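PDB 3ZU0: NAD nucleotidase from Haemophilus influenzae, which degrades NAD to adenosine and nicotinamide riboside, acting both as a pyrophosphatase and as a 5'-nucleotidase with its highest activity on AMP. Local coordinates for residues Thr463-Tyr468 with Asp522-Phe527; Ile386-Ile391 with Thr405-Gly410; Tyr437-Glu442 with Gly528-Asp533; Gly411-Ile416 with Leu430-Thr435. One frame throughout, in Å; residues are numbered along the deposited sequence.

Interaction 1: residues Thr463-Tyr468 with Asp522-Phe527; sequences TGAFPY and DGYKTF. With A12 (phosphomethylphosphonic acid adenosyl ester), chain F.
Ala465 and Tyr524 meet through one buried hydrogen bond: the phenol OH of Tyr524 gives its proton to Ala465 O at 2.8 Å. The hydroxyl comes to the carbonyl oxygen off its axis, at a C=O...donor angle of 147° and tilted 28° out of the carbonyl plane. Tyr524 sits at the N-cap of helix 525-530 and at the centre of an inverse gamma turn. Its ring leaves the backbone on the side of its own N, CG lying opposite the carbonyl carbon (chi1 -78°), and that carries the hydroxyl across to the short 3-10 turn 463-465. Pro467 CB packs on the phenol oxygen, 3.6 Å from Tyr524 OH, where strand 467-470 begins.

The methyl of Ala465 fills the other half of the contact. Its CB rests 3.3 Å from the backbone O of Asp522 and 4.3 Å from Tyr524 CE1, while Phe456 of helix 443-460 adds a further apolar neighbour. Asp522, a substrate-binding residue, turns its carboxylate to the ribose of the bound ADP analogue. OD1 accepts from ligand O3' and OD2 from ligand O2', each at 2.6 Å, and Ser167 also bonds OD1. Gly464 O passes 3.4 Å from ligand O2'. Two short bonds to one carboxylate are consistent with both ribose hydroxyls being recognised together, while the tyrosine bond ties the loop carrying Asp522 to the 3-10 turn beside the sugar.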
# COMPACT_ATOMS: atom_id res chain seq x y z
N THR A 463 22.73 8.14 -3.24
CA THR A 463 24.07 8.29 -3.76
C THR A 463 25.01 7.18 -3.26
O THR A 463 26.01 6.90 -3.89
CB THR A 463 24.66 9.67 -3.42
OG1 THR A 463 24.65 9.86 -2.00
CG2 THR A 463 23.85 10.81 -4.09
N GLY A 464 24.68 6.56 -2.14
CA GLY A 464 25.52 5.52 -1.58
C GLY A 464 25.66 4.32 -2.50
O GLY A 464 26.51 3.46 -2.28
N ALA A 465 24.84 4.26 -3.55
CA ALA A 465 24.87 3.13 -4.47
C ALA A 465 26.06 3.19 -5.42
O ALA A 465 26.39 2.20 -6.05
CB ALA A 465 23.59 3.05 -5.27
N PHE A 466 26.67 4.36 -5.55
CA PHE A 466 27.65 4.51 -6.61
C PHE A 466 28.78 3.48 -6.48
O PHE A 466 29.32 3.28 -5.40
CB PHE A 466 28.19 5.93 -6.66
CG PHE A 466 28.75 6.28 -8.01
CD1 PHE A 466 30.06 5.98 -8.32
CD2 PHE A 466 27.95 6.87 -8.97
CE1 PHE A 466 30.58 6.28 -9.55
CE2 PHE A 466 28.46 7.17 -10.21
CZ PHE A 466 29.79 6.88 -10.51
N PRO A 467 29.10 2.80 -7.58
CA PRO A 467 30.00 1.64 -7.52
C PRO A 467 31.46 1.93 -7.88
O PRO A 467 31.75 2.64 -8.85
CB PRO A 467 29.38 0.69 -8.54
CG PRO A 467 28.84 1.62 -9.59
CD PRO A 467 28.37 2.86 -8.87
N TYR A 468 32.38 1.37 -7.09
CA TYR A 468 33.81 1.45 -7.37
C TYR A 468 34.37 0.05 -7.25
O TYR A 468 33.89 -0.73 -6.44
CB TYR A 468 34.51 2.35 -6.37
CG TYR A 468 34.11 3.80 -6.44
CD1 TYR A 468 32.93 4.23 -5.88
CD2 TYR A 468 34.92 4.72 -7.06
CE1 TYR A 468 32.57 5.56 -5.93
CE2 TYR A 468 34.57 6.04 -7.12
CZ TYR A 468 33.39 6.46 -6.55
OH TYR A 468 33.04 7.79 -6.61
N ASP A 522 20.22 -1.23 -2.55
CA ASP A 522 20.82 -0.04 -3.13
C ASP A 522 20.68 -0.09 -4.66
O ASP A 522 21.51 0.45 -5.40
CB ASP A 522 22.29 0.09 -2.69
CG ASP A 522 22.56 1.35 -1.89
OD1 ASP A 522 21.60 2.07 -1.50
OD2 ASP A 522 23.74 1.63 -1.62
N GLY A 523 19.62 -0.75 -5.13
CA GLY A 523 19.30 -0.74 -6.54
C GLY A 523 20.22 -1.57 -7.42
O GLY A 523 20.31 -1.31 -8.62
N TYR A 524 20.90 -2.55 -6.83
CA TYR A 524 21.74 -3.48 -7.60
C TYR A 524 20.83 -4.59 -8.09
O TYR A 524 20.89 -5.73 -7.61
CB TYR A 524 22.87 -4.05 -6.73
CG TYR A 524 24.03 -3.10 -6.53
CD1 TYR A 524 23.86 -1.88 -5.88
CD2 TYR A 524 25.31 -3.43 -6.96
CE1 TYR A 524 24.92 -1.01 -5.69
CE2 TYR A 524 26.38 -2.57 -6.77
CZ TYR A 524 26.18 -1.36 -6.15
OH TYR A 524 27.23 -0.48 -5.96
N LYS A 525 19.95 -4.24 -9.03
CA LYS A 525 18.89 -5.13 -9.47
C LYS A 525 19.47 -6.42 -10.00
O LYS A 525 18.97 -7.50 -9.70
CB LYS A 525 18.04 -4.46 -10.56
CG LYS A 525 17.11 -3.36 -10.07
CD LYS A 525 16.33 -2.77 -11.25
CE LYS A 525 15.47 -1.58 -10.83
NZ LYS A 525 14.23 -2.00 -10.10
N THR A 526 20.50 -6.33 -10.82
CA THR A 526 21.09 -7.53 -11.40
C THR A 526 21.54 -8.49 -10.31
O THR A 526 21.25 -9.69 -10.37
CB THR A 526 22.28 -7.21 -12.33
OG1 THR A 526 21.82 -6.45 -13.45
CG2 THR A 526 22.90 -8.49 -12.85
N PHE A 527 22.25 -7.97 -9.30
CA PHE A 527 22.72 -8.83 -8.22
C PHE A 527 21.54 -9.54 -7.61
O PHE A 527 21.60 -10.73 -7.33
CB PHE A 527 23.46 -8.02 -7.14
CG PHE A 527 24.94 -7.88 -7.38
CD1 PHE A 527 25.60 -8.74 -8.26
CD2 PHE A 527 25.67 -6.91 -6.72
CE1 PHE A 527 26.97 -8.62 -8.47
CE2 PHE A 527 27.03 -6.78 -6.92
CZ PHE A 527 27.70 -7.63 -7.81
PB A12 F . 22.78 8.39 6.50
O1B A12 F . 23.99 9.39 6.39
O2B A12 F . 23.36 7.07 6.97
O3B A12 F . 21.79 8.87 7.48
PA A12 F . 22.92 7.28 3.77
O1A A12 F . 24.34 7.15 4.35
O2A A12 F . 22.81 7.70 2.28
C3A A12 F . 22.08 8.15 4.97
O5' A12 F . 22.26 5.86 4.22
C5' A12 F . 21.95 4.93 3.24
C4' A12 F . 23.04 4.33 2.52
O4' A12 F . 23.80 3.53 3.47
C3' A12 F . 22.58 3.29 1.59
O3' A12 F . 22.12 3.77 0.39
C2' A12 F . 23.77 2.41 1.42
O2' A12 F . 24.61 2.89 0.46
C1' A12 F . 24.41 2.47 2.77
N9 A12 F . 24.19 1.23 3.47
C8 A12 F . 23.17 0.97 4.33
N7 A12 F . 23.33 -0.28 4.74
C5 A12 F . 24.46 -0.83 4.16
C6 A12 F . 25.13 -2.09 4.24
N6 A12 F . 24.66 -3.15 5.02
N1 A12 F . 26.23 -2.25 3.53
C2 A12 F . 26.71 -1.29 2.75
N3 A12 F . 26.12 -0.09 2.65
C4 A12 F . 25.00 0.14 3.35

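Interaction 2: residues Ile386-Ile391 with Thr405-Gly410; sequences IATRFI and TIQNAG. With A12 (phosphomethylphosphonic acid adenosyl ester), chain F.
Thr388 reaches from helix 386-398 to the end of strand 404-408 and divides its two branches between Gln407 of the strand and Ala409 just past it. The methyl CG2 lies 3.5 Å from Gln407 CG and equally near Gln407 O, the two side chains crossing at about a right angle. The hydroxyl branch goes the other way: OG1 passes 3.4 Å from Ala409 CA, and its hydrogen-bond partner is Ser385 OG, one turn back. With chi1 at -54° the methyl stands opposite the backbone N, which is what directs it at the strand. Ile391, a turn further on, adds a looser touch, its CG2 4.3 Å from Gln407 CD. No hydrogen bond joins helix to strand.

Behind this first shell, Gln407 is held by its amide end, OE1 accepting from Asn514 ND2 of the neighbouring strand 508-514. Ala409 and Gln407 also bond through their backbones to Phe466 and Tyr468, so this part of the chain is held from the side as well. Tyr468 and Val412 close in round Thr388, and Phe549 of helix 545-555 packs on Ile391.

The axes of the short segments pass 8.0 Å apart with their directions 138° from parallel, as the chain returns after the helix. This is a helix packed on the mixed sheet of the C-terminal 5'-nucleotidase domain; past the strand's end at Asn408 the chain enters the nucleoside site, Gly410 CA lying 3.4 Å from ligand O2'.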
# COMPACT_ATOMS: atom_id res chain seq x y z
N ILE A 386 37.89 7.54 -3.73
CA ILE A 386 39.10 6.70 -3.74
C ILE A 386 39.08 5.74 -2.55
O ILE A 386 39.55 4.61 -2.66
CB ILE A 386 40.38 7.57 -3.70
CG1 ILE A 386 40.49 8.40 -4.98
CG2 ILE A 386 41.63 6.69 -3.55
CD1 ILE A 386 41.70 9.33 -5.02
N ALA A 387 38.51 6.17 -1.43
CA ALA A 387 38.46 5.29 -0.25
C ALA A 387 37.62 4.03 -0.51
O ALA A 387 37.93 2.97 -0.01
CB ALA A 387 37.94 6.03 0.96
N THR A 388 36.57 4.14 -1.33
CA THR A 388 35.80 2.96 -1.72
C THR A 388 36.59 2.03 -2.65
O THR A 388 36.47 0.81 -2.55
CB THR A 388 34.48 3.32 -2.38
OG1 THR A 388 33.76 4.20 -1.51
CG2 THR A 388 33.64 2.08 -2.60
N ARG A 389 37.37 2.60 -3.58
CA ARG A 389 38.25 1.79 -4.41
C ARG A 389 39.27 1.03 -3.55
O ARG A 389 39.54 -0.15 -3.79
CB ARG A 389 38.97 2.66 -5.44
CG ARG A 389 39.92 1.90 -6.38
CD ARG A 389 41.36 1.88 -5.85
NE ARG A 389 42.20 0.99 -6.65
CZ ARG A 389 43.04 1.40 -7.60
NH1 ARG A 389 43.17 2.68 -7.88
NH2 ARG A 389 43.78 0.50 -8.25
N PHE A 390 39.84 1.72 -2.57
CA PHE A 390 40.75 1.10 -1.61
C PHE A 390 40.09 -0.07 -0.87
O PHE A 390 40.68 -1.16 -0.79
CB PHE A 390 41.25 2.16 -0.60
CG PHE A 390 42.04 1.58 0.56
CD1 PHE A 390 43.12 0.74 0.34
CD2 PHE A 390 41.71 1.90 1.87
CE1 PHE A 390 43.84 0.21 1.42
CE2 PHE A 390 42.44 1.38 2.94
CZ PHE A 390 43.49 0.54 2.71
N ILE A 391 38.88 0.12 -0.34
CA ILE A 391 38.20 -0.98 0.33
C ILE A 391 37.97 -2.15 -0.64
O ILE A 391 38.13 -3.32 -0.26
CB ILE A 391 36.88 -0.56 1.01
CG1 ILE A 391 37.12 0.39 2.20
CG2 ILE A 391 36.09 -1.81 1.43
CD1 ILE A 391 38.18 -0.03 3.22
N THR A 405 36.20 -7.07 -7.86
CA THR A 405 35.29 -6.76 -6.75
C THR A 405 34.59 -5.44 -7.01
O THR A 405 35.15 -4.56 -7.66
CB THR A 405 36.01 -6.61 -5.40
OG1 THR A 405 36.98 -5.57 -5.49
CG2 THR A 405 36.66 -7.91 -4.97
N ILE A 406 33.37 -5.33 -6.49
CA ILE A 406 32.58 -4.10 -6.54
C ILE A 406 32.10 -3.76 -5.14
O ILE A 406 31.59 -4.63 -4.44
CB ILE A 406 31.33 -4.27 -7.42
CG1 ILE A 406 31.72 -4.71 -8.83
CG2 ILE A 406 30.49 -2.98 -7.43
CD1 ILE A 406 32.95 -3.99 -9.36
N GLN A 407 32.26 -2.49 -4.74
CA GLN A 407 31.83 -2.00 -3.44
C GLN A 407 31.07 -0.72 -3.66
O GLN A 407 31.46 0.11 -4.47
CB GLN A 407 33.05 -1.74 -2.53
CG GLN A 407 32.74 -1.05 -1.19
CD GLN A 407 32.10 -1.99 -0.20
OE1 GLN A 407 31.94 -3.18 -0.47
NE2 GLN A 407 31.75 -1.48 0.97
N ASN A 408 29.94 -0.57 -2.96
CA ASN A 408 29.15 0.65 -3.04
C ASN A 408 29.78 1.75 -2.18
O ASN A 408 30.22 1.50 -1.07
CB ASN A 408 27.69 0.40 -2.65
CG ASN A 408 27.53 -0.08 -1.21
OD1 ASN A 408 26.73 0.47 -0.44
ND2 ASN A 408 28.27 -1.11 -0.85
N ALA A 409 29.81 2.96 -2.71
CA ALA A 409 30.38 4.10 -2.00
C ALA A 409 29.74 4.33 -0.62
O ALA A 409 30.42 4.71 0.32
CB ALA A 409 30.28 5.35 -2.87
N GLY A 410 28.43 4.08 -0.50
CA GLY A 410 27.75 4.25 0.78
C GLY A 410 28.25 3.27 1.83
O GLY A 410 28.02 3.44 3.01
PB A12 F . 22.78 8.39 6.50
O1B A12 F . 23.99 9.39 6.39
O2B A12 F . 23.36 7.07 6.97
O3B A12 F . 21.79 8.87 7.48
PA A12 F . 22.92 7.28 3.77
O1A A12 F . 24.34 7.15 4.35
O2A A12 F . 22.81 7.70 2.28
C3A A12 F . 22.08 8.15 4.97
O5' A12 F . 22.26 5.86 4.22
C5' A12 F . 21.95 4.93 3.24
C4' A12 F . 23.04 4.33 2.52
O4' A12 F . 23.80 3.53 3.47
C3' A12 F . 22.58 3.29 1.59
O3' A12 F . 22.12 3.77 0.39
C2' A12 F . 23.77 2.41 1.42
O2' A12 F . 24.61 2.89 0.46
C1' A12 F . 24.41 2.47 2.77
N9 A12 F . 24.19 1.23 3.47
C8 A12 F . 23.17 0.97 4.33
N7 A12 F . 23.33 -0.28 4.74
C5 A12 F . 24.46 -0.83 4.16
C6 A12 F . 25.13 -2.09 4.24
N6 A12 F . 24.66 -3.15 5.02
N1 A12 F . 26.23 -2.25 3.53
C2 A12 F . 26.71 -1.29 2.75
N3 A12 F . 26.12 -0.09 2.65
C4 A12 F . 25.00 0.14 3.35

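Interaction 3: residues Tyr437-Glu442 with Gly528-Asp533; sequences YTYKME and GKLFND
Leu530 and Tyr439 form the close part of this contact. Leu530 CB sits over one face of the Tyr439 ring, a CH-pi contact 4.1 Å from the centroid and 23° off the normal, while Tyr437 CE1 covers the opposite face. One branch of the leucine continues inward, CD2 reaching Met441 CE at 3.6 Å. The thioether bends back at chi3 (-70°), which lets both sulfur and methyl touch that branch. Leu445 and Val446 of helix 443-460 extend this apolar layer, and Phe527 packs its ring on Tyr439 as well.

Toward solvent the fit changes. Phe531 is the first residue to leave the helix, at a type II turn, and is exposed. It meets the strand mainly through two hydroxyls: Tyr439 OH lies 3.2 Å from Phe531 CA and near the ring plane at its edge, and Tyr437 OH stands 3.7 Å from Phe531 CD1 at an oblique angle. The rings of Tyr437 and Phe531 brush at 4.1 Å between CZ and CE1.

No hydrogen bond crosses between the segments; Tyr439 OH instead bonds Ala518 O. The chemistry is thus that of a hydrophobic joint between strand 435-442 and the end of helix 525-530, with the Tyr439 hydroxyl satisfied by a backbone oxygen of the substrate-binding run 516-522.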
# COMPACT_ATOMS: atom_id res chain seq x y z
N TYR A 437 30.81 -11.68 -0.35
CA TYR A 437 29.95 -12.55 -1.15
C TYR A 437 30.51 -12.60 -2.57
O TYR A 437 31.05 -11.61 -3.05
CB TYR A 437 28.53 -11.98 -1.15
CG TYR A 437 27.45 -12.95 -1.57
CD1 TYR A 437 27.23 -13.23 -2.91
CD2 TYR A 437 26.66 -13.60 -0.62
CE1 TYR A 437 26.26 -14.12 -3.31
CE2 TYR A 437 25.68 -14.50 -1.02
CZ TYR A 437 25.48 -14.75 -2.37
OH TYR A 437 24.52 -15.63 -2.79
N THR A 438 30.42 -13.76 -3.23
CA THR A 438 30.91 -13.89 -4.61
C THR A 438 29.87 -14.50 -5.57
O THR A 438 29.06 -15.32 -5.17
CB THR A 438 32.20 -14.75 -4.69
OG1 THR A 438 31.91 -16.10 -4.31
CG2 THR A 438 33.30 -14.18 -3.80
N TYR A 439 29.93 -14.08 -6.83
CA TYR A 439 29.12 -14.67 -7.90
C TYR A 439 30.01 -15.10 -9.07
O TYR A 439 31.12 -14.61 -9.23
CB TYR A 439 28.12 -13.65 -8.45
CG TYR A 439 26.90 -13.37 -7.59
CD1 TYR A 439 25.94 -14.35 -7.36
CD2 TYR A 439 26.68 -12.09 -7.07
CE1 TYR A 439 24.81 -14.08 -6.59
CE2 TYR A 439 25.54 -11.81 -6.30
CZ TYR A 439 24.61 -12.81 -6.07
OH TYR A 439 23.49 -12.55 -5.33
N LYS A 440 29.49 -16.01 -9.88
CA LYS A 440 30.11 -16.31 -11.17
C LYS A 440 29.13 -15.82 -12.22
O LYS A 440 28.00 -16.31 -12.30
CB LYS A 440 30.37 -17.81 -11.29
CG LYS A 440 31.20 -18.23 -12.50
CD LYS A 440 32.68 -17.87 -12.33
CE LYS A 440 33.54 -18.55 -13.39
NZ LYS A 440 33.35 -20.02 -13.31
N MET A 441 29.53 -14.84 -13.01
CA MET A 441 28.57 -14.14 -13.85
C MET A 441 29.25 -13.58 -15.07
O MET A 441 30.42 -13.23 -15.03
CB MET A 441 27.88 -13.00 -13.06
CG MET A 441 28.81 -11.88 -12.60
SD MET A 441 28.10 -10.75 -11.36
CE MET A 441 26.87 -9.90 -12.34
N GLU A 442 28.49 -13.47 -16.15
CA GLU A 442 29.03 -13.14 -17.44
C GLU A 442 29.30 -11.63 -17.58
O GLU A 442 28.72 -10.81 -16.85
CB GLU A 442 28.08 -13.67 -18.54
CG GLU A 442 27.67 -15.18 -18.35
CD GLU A 442 26.59 -15.39 -17.28
OE1 GLU A 442 25.73 -14.51 -17.15
OE2 GLU A 442 26.58 -16.41 -16.56
N GLY A 528 20.47 -8.78 -7.40
CA GLY A 528 19.27 -9.29 -6.77
C GLY A 528 18.59 -10.38 -7.57
O GLY A 528 18.01 -11.29 -6.99
N LYS A 529 18.65 -10.29 -8.89
CA LYS A 529 18.10 -11.33 -9.76
C LYS A 529 18.94 -12.61 -9.66
O LYS A 529 18.41 -13.71 -9.72
CB LYS A 529 18.04 -10.86 -11.21
CG LYS A 529 17.20 -9.60 -11.42
CD LYS A 529 17.39 -9.04 -12.83
CE LYS A 529 17.02 -7.56 -12.91
NZ LYS A 529 17.80 -6.87 -13.99
N LEU A 530 20.26 -12.44 -9.51
CA LEU A 530 21.20 -13.56 -9.41
C LEU A 530 21.09 -14.30 -8.08
O LEU A 530 21.36 -15.49 -8.00
CB LEU A 530 22.64 -13.06 -9.55
CG LEU A 530 23.25 -12.86 -10.94
CD1 LEU A 530 22.35 -12.08 -11.88
CD2 LEU A 530 24.61 -12.20 -10.81
N PHE A 531 20.70 -13.57 -7.04
CA PHE A 531 20.68 -14.12 -5.69
C PHE A 531 19.77 -15.34 -5.60
O PHE A 531 18.65 -15.32 -6.10
CB PHE A 531 20.24 -13.03 -4.70
CG PHE A 531 20.35 -13.43 -3.26
CD1 PHE A 531 21.57 -13.44 -2.62
CD2 PHE A 531 19.22 -13.79 -2.53
CE1 PHE A 531 21.68 -13.81 -1.29
CE2 PHE A 531 19.31 -14.15 -1.21
CZ PHE A 531 20.55 -14.16 -0.58
N ASN A 532 20.27 -16.40 -4.98
CA ASN A 532 19.49 -17.62 -4.81
C ASN A 532 19.09 -18.27 -6.14
O ASN A 532 18.01 -18.85 -6.26
CB ASN A 532 18.26 -17.33 -3.95
CG ASN A 532 17.56 -18.59 -3.50
OD1 ASN A 532 18.20 -19.62 -3.24
ND2 ASN A 532 16.23 -18.54 -3.43
N ASP A 533 19.97 -18.16 -7.13
CA ASP A 533 19.78 -18.80 -8.43
C ASP A 533 21.08 -19.51 -8.79
O ASP A 533 22.00 -18.88 -9.31
CB ASP A 533 19.43 -17.77 -9.51
CG ASP A 533 19.40 -18.37 -10.91
OD1 ASP A 533 19.81 -19.53 -11.10
OD2 ASP A 533 18.97 -17.66 -11.85

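Interaction 4: residues Gly411-Ile416 with Leu430-Thr435; sequences GVRADI and LPFGNT. With A12 (phosphomethylphosphonic acid adenosyl ester), chain F.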
# COMPACT_ATOMS: atom_id res chain seq x y z
N GLY A 411 28.93 2.22 1.37
CA GLY A 411 29.47 1.22 2.27
C GLY A 411 30.78 1.62 2.93
O GLY A 411 31.31 0.88 3.76
N VAL A 412 31.29 2.80 2.57
CA VAL A 412 32.56 3.29 3.11
C VAL A 412 32.32 4.71 3.61
O VAL A 412 32.02 5.61 2.81
CB VAL A 412 33.66 3.28 2.03
CG1 VAL A 412 35.03 3.75 2.60
CG2 VAL A 412 33.79 1.88 1.43
N ARG A 413 32.43 4.90 4.92
CA ARG A 413 31.81 6.07 5.58
C ARG A 413 32.67 7.31 5.86
O ARG A 413 32.17 8.28 6.42
CB ARG A 413 31.14 5.64 6.89
CG ARG A 413 30.30 4.36 6.77
CD ARG A 413 29.06 4.55 5.88
NE ARG A 413 28.17 5.58 6.39
CZ ARG A 413 27.02 5.93 5.82
NH1 ARG A 413 26.59 5.32 4.71
NH2 ARG A 413 26.28 6.89 6.37
N ALA A 414 33.94 7.29 5.46
CA ALA A 414 34.82 8.44 5.71
C ALA A 414 35.98 8.50 4.72
O ALA A 414 36.26 7.52 4.03
CB ALA A 414 35.36 8.39 7.14
N ASP A 415 36.66 9.64 4.66
CA ASP A 415 37.98 9.73 4.04
C ASP A 415 38.89 8.76 4.79
O ASP A 415 38.70 8.51 5.98
CB ASP A 415 38.58 11.15 4.17
CG ASP A 415 37.68 12.25 3.58
OD1 ASP A 415 36.97 12.02 2.59
OD2 ASP A 415 37.69 13.36 4.13
N ILE A 416 39.89 8.22 4.11
CA ILE A 416 40.88 7.37 4.79
C ILE A 416 42.19 8.12 4.70
O ILE A 416 42.66 8.42 3.60
CB ILE A 416 40.95 5.97 4.17
CG1 ILE A 416 39.56 5.33 4.18
CG2 ILE A 416 41.95 5.06 4.91
CD1 ILE A 416 39.50 3.96 3.52
N LEU A 430 33.81 0.90 8.02
CA LEU A 430 33.00 -0.28 7.69
C LEU A 430 32.10 -0.69 8.85
O LEU A 430 32.42 -1.60 9.61
CB LEU A 430 33.91 -1.45 7.32
CG LEU A 430 34.78 -1.28 6.05
CD1 LEU A 430 35.78 -2.42 5.96
CD2 LEU A 430 33.93 -1.26 4.80
N PRO A 431 30.97 -0.00 9.00
CA PRO A 431 30.23 -0.18 10.25
C PRO A 431 29.10 -1.19 10.15
O PRO A 431 28.42 -1.40 11.15
CB PRO A 431 29.66 1.22 10.50
CG PRO A 431 29.41 1.76 9.10
CD PRO A 431 30.52 1.18 8.23
N PHE A 432 28.90 -1.80 8.99
CA PHE A 432 27.64 -2.51 8.73
C PHE A 432 27.66 -3.99 9.06
O PHE A 432 26.61 -4.62 9.14
CB PHE A 432 27.21 -2.30 7.28
CG PHE A 432 26.81 -0.89 6.98
CD1 PHE A 432 25.71 -0.32 7.59
CD2 PHE A 432 27.53 -0.13 6.08
CE1 PHE A 432 25.33 0.99 7.31
CE2 PHE A 432 27.15 1.17 5.78
CZ PHE A 432 26.05 1.73 6.41
N GLY A 433 28.84 -4.56 9.21
CA GLY A 433 28.96 -5.96 9.57
C GLY A 433 28.50 -6.88 8.47
O GLY A 433 27.94 -7.94 8.74
N ASN A 434 28.71 -6.49 7.22
CA ASN A 434 28.46 -7.38 6.09
C ASN A 434 29.52 -8.46 6.06
O ASN A 434 30.62 -8.25 6.52
CB ASN A 434 28.58 -6.63 4.76
CG ASN A 434 27.62 -5.48 4.63
OD1 ASN A 434 28.00 -4.40 4.14
ND2 ASN A 434 26.37 -5.70 5.06
N THR A 435 29.19 -9.60 5.48
CA THR A 435 30.22 -10.56 5.10
C THR A 435 30.49 -10.39 3.61
O THR A 435 29.75 -9.70 2.92
CB THR A 435 29.77 -11.98 5.38
OG1 THR A 435 28.50 -12.20 4.77
CG2 THR A 435 29.65 -12.20 6.89
PB A12 F . 22.78 8.39 6.50
O1B A12 F . 23.99 9.39 6.39
O2B A12 F . 23.36 7.07 6.97
O3B A12 F . 21.79 8.87 7.48
PA A12 F . 22.92 7.28 3.77
O1A A12 F . 24.34 7.15 4.35
O2A A12 F . 22.81 7.70 2.28
C3A A12 F . 22.08 8.15 4.97
O5' A12 F . 22.26 5.86 4.22
C5' A12 F . 21.95 4.93 3.24
C4' A12 F . 23.04 4.33 2.52
O4' A12 F . 23.80 3.53 3.47
C3' A12 F . 22.58 3.29 1.59
O3' A12 F . 22.12 3.77 0.39
C2' A12 F . 23.77 2.41 1.42
O2' A12 F . 24.61 2.89 0.46
C1' A12 F . 24.41 2.47 2.77
N9 A12 F . 24.19 1.23 3.47
C8 A12 F . 23.17 0.97 4.33
N7 A12 F . 23.33 -0.28 4.74
C5 A12 F . 24.46 -0.83 4.16
C6 A12 F . 25.13 -2.09 4.24
N6 A12 F . 24.66 -3.15 5.02
N1 A12 F . 26.23 -2.25 3.53
C2 A12 F . 26.71 -1.29 2.75
N3 A12 F . 26.12 -0.09 2.65
C4 A12 F . 25.00 0.14 3.35
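Gly411-Ile416 and Leu430-Thr435 are both irregular loops, joined by no hydrogen bond and meeting where Gly411 and Arg413 face Leu430, Pro431 and Phe432. Arg413 lays its aliphatic part across the proline, CG 3.5 Å from Pro431 CD, and its CD comes 3.9 Å from Phe432 CE2. Bends at chi2 (-67°) and chi3 (-60°) then fold the chain toward the ligand, leaving the guanidinium nearly perpendicular to the phenyl ring, at 85°. Both terminal nitrogens of Arg413 grip the same ligand oxygen, O1A, NH1 at 2.9 Å and NH2 at 2.8 Å; NH2 adds weak bonds to O1B and O2B of the terminal phosphonate. Gly410 O takes a further bond from NH1 and helps to fix the group, while Arg373, close by, also hydrogen-bonds the ligand.

Phe432 is sandwiched. Ligand C5 lies 3.4 Å above the centre of one face, with the adenine stacked along it, and Pro431 CG backs the other face. Gly411 CA stands at the ring's edge, and Leu430 CD2 packs against Gly411 O, 3.5 Å away. Together the loops build one wall of the substrate site of the C-terminal domain in this 5'-nucleotidase family: an aromatic shelf for the base beside an arginine for the phosphates.

How the interactions relate
From the N terminus, interaction 2 comes first: helix 386-398 and the return to strand 404-408 make a short loop. Interaction 4 follows at once, since 411-416 continues directly from 405-410, and closes a second short loop round helix 423-429. Strand 435-442 then leaves 430-435 and opens interaction 3, which waits until 528-533 to close; interaction 1 nests inside that long loop, and the two share helix 525-530. None cross. Interactions 1, 2 and 3 all reach the five-stranded mixed sheet, 1 and 2 through adjacent strands. Interactions 1, 2 and 4 converge on the bound nucleotide, while interaction 3 lies farther out.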